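Local structure of glutamate racemase (Escherichia coli, 2JFN) at residues G32-Y37 against Y273-L278; R123-G128 against P196-V201. The protein is an alpha/beta enzyme of the Asp/Glu/hydantoin racemase family, built around two beta-sheets, with glutamic acid bound in a pocket between the two halves they form. All blocks are in the same frame, centred on the assembly; numbering follows the deposited sequence.

Interaction 1 (G32-Y37 against Y273-L278); sequences GGLSVY and YGFETL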
ATOM      1  N   GLY A  32       1.467  -2.062   5.256  1.00 23.03           N
ATOM      2  CA  GLY A  32       1.916  -1.630   3.939  1.00 23.53           C
ATOM      3  C   GLY A  32       1.624  -0.170   3.635  1.00 23.94           C
ATOM      4  O   GLY A  32       2.403   0.502   2.961  1.00 23.61           O
ATOM      5  N   GLY A  33       0.492   0.319   4.133  1.00 23.88           N
ATOM      6  CA  GLY A  33       0.109   1.701   3.906  1.00 24.00           C
ATOM      7  C   GLY A  33       1.180   2.676   4.347  1.00 24.04           C
ATOM      8  O   GLY A  33       1.302   3.752   3.783  1.00 24.11           O
ATOM      9  N   LEU A  34       1.969   2.289   5.345  1.00 24.29           N
ATOM     10  CA  LEU A  34       3.031   3.141   5.853  1.00 24.12           C
ATOM     11  C   LEU A  34       4.109   3.458   4.818  1.00 23.95           C
ATOM     12  O   LEU A  34       4.739   4.507   4.899  1.00 24.13           O
ATOM     13  CB  LEU A  34       3.678   2.503   7.087  1.00 24.26           C
ATOM     14  CG  LEU A  34       2.764   2.404   8.314  1.00 24.52           C
ATOM     15  CD1 LEU A  34       3.468   1.606   9.402  1.00 24.48           C
ATOM     16  CD2 LEU A  34       2.410   3.805   8.807  1.00 24.92           C
ATOM     17  N   SER A  35       4.329   2.572   3.848  1.00 23.76           N
ATOM     18  CA  SER A  35       5.345   2.859   2.838  1.00 24.21           C
ATOM     19  C   SER A  35       4.867   4.012   1.945  1.00 24.34           C
ATOM     20  O   SER A  35       5.663   4.856   1.525  1.00 24.46           O
ATOM     21  CB  SER A  35       5.659   1.623   1.980  1.00 23.45           C
ATOM     22  OG  SER A  35       4.566   1.249   1.155  1.00 23.98           O
ATOM     23  N   VAL A  36       3.568   4.049   1.672  1.00 24.57           N
ATOM     24  CA  VAL A  36       2.985   5.097   0.839  1.00 25.04           C
ATOM     25  C   VAL A  36       2.925   6.389   1.634  1.00 25.61           C
ATOM     26  O   VAL A  36       3.249   7.468   1.128  1.00 25.10           O
ATOM     27  CB  VAL A  36       1.559   4.720   0.374  1.00 25.08           C
ATOM     28  CG1 VAL A  36       0.973   5.838  -0.496  1.00 25.12           C
ATOM     29  CG2 VAL A  36       1.606   3.412  -0.406  1.00 25.41           C
ATOM     30  N   TYR A  37       2.514   6.273   2.894  1.00 26.15           N
ATOM     31  CA  TYR A  37       2.444   7.435   3.759  1.00 26.62           C
ATOM     32  C   TYR A  37       3.823   8.082   3.896  1.00 27.35           C
ATOM     33  O   TYR A  37       3.951   9.302   3.855  1.00 27.42           O
ATOM     34  CB  TYR A  37       1.904   7.034   5.140  1.00 26.04           C
ATOM     35  CG  TYR A  37       2.339   7.952   6.255  1.00 26.11           C
ATOM     36  CD1 TYR A  37       3.443   7.640   7.048  1.00 26.04           C
ATOM     37  CD2 TYR A  37       1.673   9.154   6.495  1.00 26.28           C
ATOM     38  CE1 TYR A  37       3.876   8.503   8.056  1.00 26.06           C
ATOM     39  CE2 TYR A  37       2.099  10.025   7.499  1.00 26.29           C
ATOM     40  CZ  TYR A  37       3.196   9.692   8.272  1.00 26.29           C
ATOM     41  OH  TYR A  37       3.612  10.537   9.272  1.00 26.91           O
ATOM     42  N   TYR A 273       7.019   6.666  12.933  1.00 31.12           N
ATOM     43  CA  TYR A 273       6.476   7.194  11.681  1.00 30.49           C
ATOM     44  C   TYR A 273       5.786   8.549  11.841  1.00 30.66           C
ATOM     45  O   TYR A 273       5.454   9.201  10.853  1.00 30.68           O
ATOM     46  CB  TYR A 273       5.488   6.205  11.047  1.00 30.13           C
ATOM     47  CG  TYR A 273       6.121   5.235  10.073  1.00 30.08           C
ATOM     48  CD1 TYR A 273       6.503   3.956  10.475  1.00 30.27           C
ATOM     49  CD2 TYR A 273       6.348   5.604   8.746  1.00 30.11           C
ATOM     50  CE1 TYR A 273       7.096   3.069   9.581  1.00 30.56           C
ATOM     51  CE2 TYR A 273       6.939   4.725   7.844  1.00 30.62           C
ATOM     52  CZ  TYR A 273       7.311   3.462   8.267  1.00 31.12           C
ATOM     53  OH  TYR A 273       7.900   2.594   7.377  1.00 31.48           O
ATOM     54  N   GLY A 274       5.563   8.978  13.079  1.00 30.61           N
ATOM     55  CA  GLY A 274       4.929  10.267  13.283  1.00 30.77           C
ATOM     56  C   GLY A 274       3.524  10.230  13.860  1.00 31.11           C
ATOM     57  O   GLY A 274       2.846  11.255  13.902  1.00 30.91           O
ATOM     58  N   PHE A 275       3.074   9.057  14.291  1.00 31.47           N
ATOM     59  CA  PHE A 275       1.745   8.934  14.884  1.00 32.19           C
ATOM     60  C   PHE A 275       1.946   8.701  16.373  1.00 33.19           C
ATOM     61  O   PHE A 275       2.361   7.621  16.789  1.00 33.75           O
ATOM     62  CB  PHE A 275       0.972   7.763  14.268  1.00 31.21           C
ATOM     63  CG  PHE A 275       0.773   7.887  12.783  1.00 30.69           C
ATOM     64  CD1 PHE A 275       1.652   7.273  11.895  1.00 30.41           C
ATOM     65  CD2 PHE A 275      -0.268   8.654  12.274  1.00 29.75           C
ATOM     66  CE1 PHE A 275       1.498   7.424  10.515  1.00 30.10           C
ATOM     67  CE2 PHE A 275      -0.433   8.811  10.898  1.00 30.33           C
ATOM     68  CZ  PHE A 275       0.455   8.194  10.016  1.00 30.15           C
ATOM     69  N   GLU A 276       1.663   9.727  17.166  1.00 34.59           N
ATOM     70  CA  GLU A 276       1.839   9.654  18.612  1.00 36.07           C
ATOM     71  C   GLU A 276       0.881   8.705  19.303  1.00 35.79           C
ATOM     72  O   GLU A 276       1.249   8.027  20.266  1.00 35.99           O
ATOM     73  CB  GLU A 276       1.672  11.045  19.227  1.00 37.83           C
ATOM     74  CG  GLU A 276       0.384  11.749  18.817  1.00 39.84           C
ATOM     75  CD  GLU A 276      -0.200  12.592  19.936  1.00 41.24           C
ATOM     76  OE1 GLU A 276       0.574  13.293  20.629  1.00 42.52           O
ATOM     77  OE2 GLU A 276      -1.437  12.563  20.120  1.00 41.91           O
ATOM     78  N   THR A 277      -0.345   8.650  18.797  1.00 35.29           N
ATOM     79  CA  THR A 277      -1.376   7.825  19.405  1.00 35.33           C
ATOM     80  C   THR A 277      -2.008   6.788  18.484  1.00 34.38           C
ATOM     81  O   THR A 277      -2.095   6.982  17.271  1.00 33.90           O
ATOM     82  CB  THR A 277      -2.504   8.736  19.952  1.00 35.95           C
ATOM     83  OG1 THR A 277      -1.931   9.730  20.813  1.00 37.35           O
ATOM     84  CG2 THR A 277      -3.532   7.931  20.723  1.00 36.44           C
ATOM     85  N   LEU A 278      -2.439   5.685  19.092  1.00 33.42           N
ATOM     86  CA  LEU A 278      -3.121   4.598  18.403  1.00 32.84           C
ATOM     87  C   LEU A 278      -4.442   4.405  19.139  1.00 32.90           C
ATOM     88  O   LEU A 278      -4.451   4.131  20.340  1.00 32.50           O
ATOM     89  CB  LEU A 278      -2.312   3.303  18.476  1.00 32.25           C
ATOM     90  CG  LEU A 278      -3.056   2.049  18.008  1.00 31.65           C
ATOM     91  CD1 LEU A 278      -3.314   2.114  16.506  1.00 31.85           C
ATOM     92  CD2 LEU A 278      -2.237   0.820  18.345  1.00 32.00           C
TER
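L34 and Y37, on the first turn of helix 33-43, pack with Y273 and F275 in a buried, mainly aromatic contact between two beta-alpha-beta crossovers of the mixed sheet. Helix 33-43 links strands 21-28 and 48-53; residues 273-278 lead from helix 267-272 into strand 277-280. That helix ends in a Schellman motif, in which G274 takes up a positive phi of 111°. Glycine suits this position because it has no CB to press on the carbonyl O of Y273 or on the hydroxyl of Y37.

L34 lies over one face of the Y273 ring. Its CB stands 4.1 Å from the ring centroid, close to the ring normal, in a CH-pi contact, while CD1 comes within 3.9 Å of CE1 of Y273. The other methyl, CD2, turns to F275 and lies 4.1 Å from its CE1. A branched aliphatic chain can thus serve two rings at once.

F275 meets Y37 from the opposite direction. The ring centroids are 4.7 Å apart and the planes are inclined at 45°, an oblique aromatic pair; CZ of F275 sits over the rim of one Y37 face, 3.5 Å from CE2. Y49 of strand 48-53 meets the Y37 ring edge-to-face and also touches F275, tying the cluster to the sheet.

Tyrosine suits position 37 because it joins an apolar ring to a polar end. With CG roughly anti to the backbone N (chi1 155°), the ring extends past Y273, its CE1 3.9 Å from CD2 of that residue. At its far end, OH of Y37 donates a 2.8 Å hydrogen bond to the carbonyl O of Y273, which lies at the edge of the Y37 ring, in its plane.

Interaction 2 (R123-G128 against P196-V201); sequences RLTANG and PPDTVV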
ATOM      1  N   ARG A 123       9.070   1.310 -19.158  1.00 37.08           N
ATOM      2  CA  ARG A 123       9.909   2.313 -19.811  1.00 38.64           C
ATOM      3  C   ARG A 123      11.321   2.342 -19.233  1.00 39.10           C
ATOM      4  O   ARG A 123      12.200   3.015 -19.772  1.00 39.34           O
ATOM      5  CB  ARG A 123       9.309   3.712 -19.650  1.00 39.68           C
ATOM      6  CG  ARG A 123       7.918   3.890 -20.221  1.00 41.76           C
ATOM      7  CD  ARG A 123       7.521   5.356 -20.181  1.00 43.75           C
ATOM      8  NE  ARG A 123       8.398   6.172 -21.018  1.00 45.71           N
ATOM      9  CZ  ARG A 123       8.359   7.500 -21.074  1.00 46.46           C
ATOM     10  NH1 ARG A 123       7.484   8.169 -20.336  1.00 47.45           N
ATOM     11  NH2 ARG A 123       9.187   8.160 -21.876  1.00 47.03           N
ATOM     12  N   LEU A 124      11.541   1.620 -18.138  1.00 39.13           N
ATOM     13  CA  LEU A 124      12.849   1.615 -17.492  1.00 39.56           C
ATOM     14  C   LEU A 124      13.682   0.371 -17.760  1.00 39.81           C
ATOM     15  O   LEU A 124      14.912   0.436 -17.764  1.00 39.83           O
ATOM     16  CB  LEU A 124      12.686   1.797 -15.976  1.00 39.49           C
ATOM     17  CG  LEU A 124      12.030   3.098 -15.501  1.00 39.90           C
ATOM     18  CD1 LEU A 124      11.854   3.057 -13.987  1.00 40.24           C
ATOM     19  CD2 LEU A 124      12.879   4.294 -15.910  1.00 40.03           C
ATOM     20  N   THR A 125      13.019  -0.757 -17.986  1.00 39.86           N
ATOM     21  CA  THR A 125      13.728  -2.001 -18.229  1.00 40.44           C
ATOM     22  C   THR A 125      14.656  -1.894 -19.435  1.00 41.06           C
ATOM     23  O   THR A 125      14.338  -1.231 -20.422  1.00 40.79           O
ATOM     24  CB  THR A 125      12.748  -3.182 -18.439  1.00 40.32           C
ATOM     25  OG1 THR A 125      13.491  -4.392 -18.622  1.00 40.44           O
ATOM     26  CG2 THR A 125      11.857  -2.945 -19.654  1.00 40.44           C
ATOM     27  N   ALA A 126      15.811  -2.542 -19.338  1.00 41.50           N
ATOM     28  CA  ALA A 126      16.786  -2.528 -20.419  1.00 42.01           C
ATOM     29  C   ALA A 126      16.802  -3.876 -21.129  1.00 42.35           C
ATOM     30  O   ALA A 126      17.046  -3.944 -22.336  1.00 42.99           O
ATOM     31  CB  ALA A 126      18.174  -2.208 -19.869  1.00 41.90           C
ATOM     32  N   ASN A 127      16.536  -4.949 -20.388  1.00 41.88           N
ATOM     33  CA  ASN A 127      16.536  -6.282 -20.980  1.00 41.62           C
ATOM     34  C   ASN A 127      15.140  -6.742 -21.376  1.00 41.10           C
ATOM     35  O   ASN A 127      14.963  -7.836 -21.912  1.00 41.43           O
ATOM     36  CB  ASN A 127      17.183  -7.291 -20.019  1.00 41.84           C
ATOM     37  CG  ASN A 127      16.267  -7.694 -18.874  1.00 41.92           C
ATOM     38  OD1 ASN A 127      15.321  -6.987 -18.530  1.00 41.99           O
ATOM     39  ND2 ASN A 127      16.561  -8.837 -18.266  1.00 41.74           N
ATOM     40  N   GLY A 128      14.148  -5.897 -21.117  1.00 40.81           N
ATOM     41  CA  GLY A 128      12.781  -6.234 -21.463  1.00 39.82           C
ATOM     42  C   GLY A 128      12.107  -7.235 -20.541  1.00 39.18           C
ATOM     43  O   GLY A 128      10.993  -7.672 -20.820  1.00 39.41           O
ATOM     44  N   PRO A 196      17.144 -13.041 -15.211  1.00 36.88           N
ATOM     45  CA  PRO A 196      16.049 -12.568 -14.359  1.00 36.26           C
ATOM     46  C   PRO A 196      15.644 -11.145 -14.723  1.00 35.39           C
ATOM     47  O   PRO A 196      16.354 -10.456 -15.459  1.00 35.42           O
ATOM     48  CB  PRO A 196      16.645 -12.669 -12.956  1.00 36.49           C
ATOM     49  CG  PRO A 196      18.083 -12.331 -13.191  1.00 37.04           C
ATOM     50  CD  PRO A 196      18.408 -13.116 -14.455  1.00 37.02           C
ATOM     51  N   PRO A 197      14.489 -10.686 -14.218  1.00 34.89           N
ATOM     52  CA  PRO A 197      14.030  -9.325 -14.521  1.00 34.16           C
ATOM     53  C   PRO A 197      15.067  -8.317 -14.056  1.00 33.22           C
ATOM     54  O   PRO A 197      15.661  -8.491 -12.996  1.00 33.54           O
ATOM     55  CB  PRO A 197      12.738  -9.199 -13.705  1.00 34.06           C
ATOM     56  CG  PRO A 197      12.292 -10.605 -13.518  1.00 34.48           C
ATOM     57  CD  PRO A 197      13.572 -11.351 -13.278  1.00 34.65           C
ATOM     58  N   ASP A 198      15.306  -7.268 -14.834  1.00 32.64           N
ATOM     59  CA  ASP A 198      16.263  -6.266 -14.392  1.00 32.00           C
ATOM     60  C   ASP A 198      15.482  -5.151 -13.685  1.00 30.70           C
ATOM     61  O   ASP A 198      16.058  -4.250 -13.074  1.00 30.48           O
ATOM     62  CB  ASP A 198      17.086  -5.731 -15.581  1.00 32.92           C
ATOM     63  CG  ASP A 198      16.297  -4.814 -16.506  1.00 34.20           C
ATOM     64  OD1 ASP A 198      15.044  -4.851 -16.500  1.00 34.32           O
ATOM     65  OD2 ASP A 198      16.954  -4.055 -17.264  1.00 34.48           O
ATOM     66  N   THR A 199      14.159  -5.254 -13.746  1.00 29.73           N
ATOM     67  CA  THR A 199      13.267  -4.276 -13.116  1.00 28.32           C
ATOM     68  C   THR A 199      12.144  -5.030 -12.395  1.00 27.54           C
ATOM     69  O   THR A 199      11.454  -5.841 -13.001  1.00 27.62           O
ATOM     70  CB  THR A 199      12.662  -3.343 -14.179  1.00 28.44           C
ATOM     71  OG1 THR A 199      13.718  -2.791 -14.979  1.00 28.45           O
ATOM     72  CG2 THR A 199      11.896  -2.199 -13.520  1.00 27.68           C
ATOM     73  N   VAL A 200      11.966  -4.772 -11.100  1.00 26.67           N
ATOM     74  CA  VAL A 200      10.929  -5.458 -10.335  1.00 25.45           C
ATOM     75  C   VAL A 200       9.927  -4.471  -9.750  1.00 24.96           C
ATOM     76  O   VAL A 200      10.299  -3.573  -8.997  1.00 25.00           O
ATOM     77  CB  VAL A 200      11.532  -6.287  -9.168  1.00 25.29           C
ATOM     78  CG1 VAL A 200      10.413  -6.917  -8.338  1.00 24.41           C
ATOM     79  CG2 VAL A 200      12.447  -7.388  -9.718  1.00 25.16           C
ATOM     80  N   VAL A 201       8.660  -4.653 -10.104  1.00 24.00           N
ATOM     81  CA  VAL A 201       7.583  -3.796  -9.619  1.00 24.07           C
ATOM     82  C   VAL A 201       7.052  -4.333  -8.297  1.00 23.96           C
ATOM     83  O   VAL A 201       6.697  -5.501  -8.194  1.00 24.03           O
ATOM     84  CB  VAL A 201       6.400  -3.765 -10.617  1.00 23.91           C
ATOM     85  CG1 VAL A 201       5.236  -2.956 -10.034  1.00 23.25           C
ATOM     86  CG2 VAL A 201       6.852  -3.165 -11.939  1.00 23.70           C
TER
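D198 and N127 both hold CG between the backbone N and the carbonyl carbon (chi1 73° and 77°), a crowded position; from it the two short side chains run past each other in opposite directions. The D198 carboxylate reaches into the turn after helix 118-124 and takes four hydrogen bonds.

Its OD1 accepts from OG1 of T125 at 2.7 Å, on the syn side though somewhat out of the plane, and from OG1 of T199 at 2.9 Å; the two hydroxyls reach it from opposite faces of the carboxylate plane. OD2 receives the backbone N of A126 at 2.8 Å through its syn lone pair, in a fairly straight bond (160°), and the N of N127 at 3.3 Å from above the plane. An aspartate, short and with two oxygens, fits this cluster of four donors, which probably favours its charged form.

N127 directs ND2 to the carbonyl O of P196, 3.2 Å away, while its OD1 accepts from the backbone N of I129, forming an Asx turn. OD1 of N127 stays 3.0 Å from OD1 of D198 without a bond, since both are acceptors.

G128, with positive phi, continues the chain into strand 129-134, to which D198 and T199 are hydrogen-bonded through their backbones. The carboxylate thus bridges a helix-to-strand turn and the start of the neighbouring strand in the four-stranded parallel sheet of this alpha/beta fold.

In the fold
The two contacts lie on opposite sides of the chain's centre, about 30 Å apart between centres and about 11 Å between nearest atoms, and do not touch. Along the chain the order is 32-37, 123-128, 196-201, 273-278, so interaction 1 joins early and late parts that enclose both segments of interaction 2. Interaction 1 belongs to the mixed sheet, interaction 2 to the four-stranded parallel one. The glutamic acid pocket draws on both halves: D28 and S29 precede helix 33-43, whereas C204, T205 and H206 follow strand 199-202. Each contact thus packs a different half of the fold, and in each, one of the two segments belongs to an element next to pocket residues.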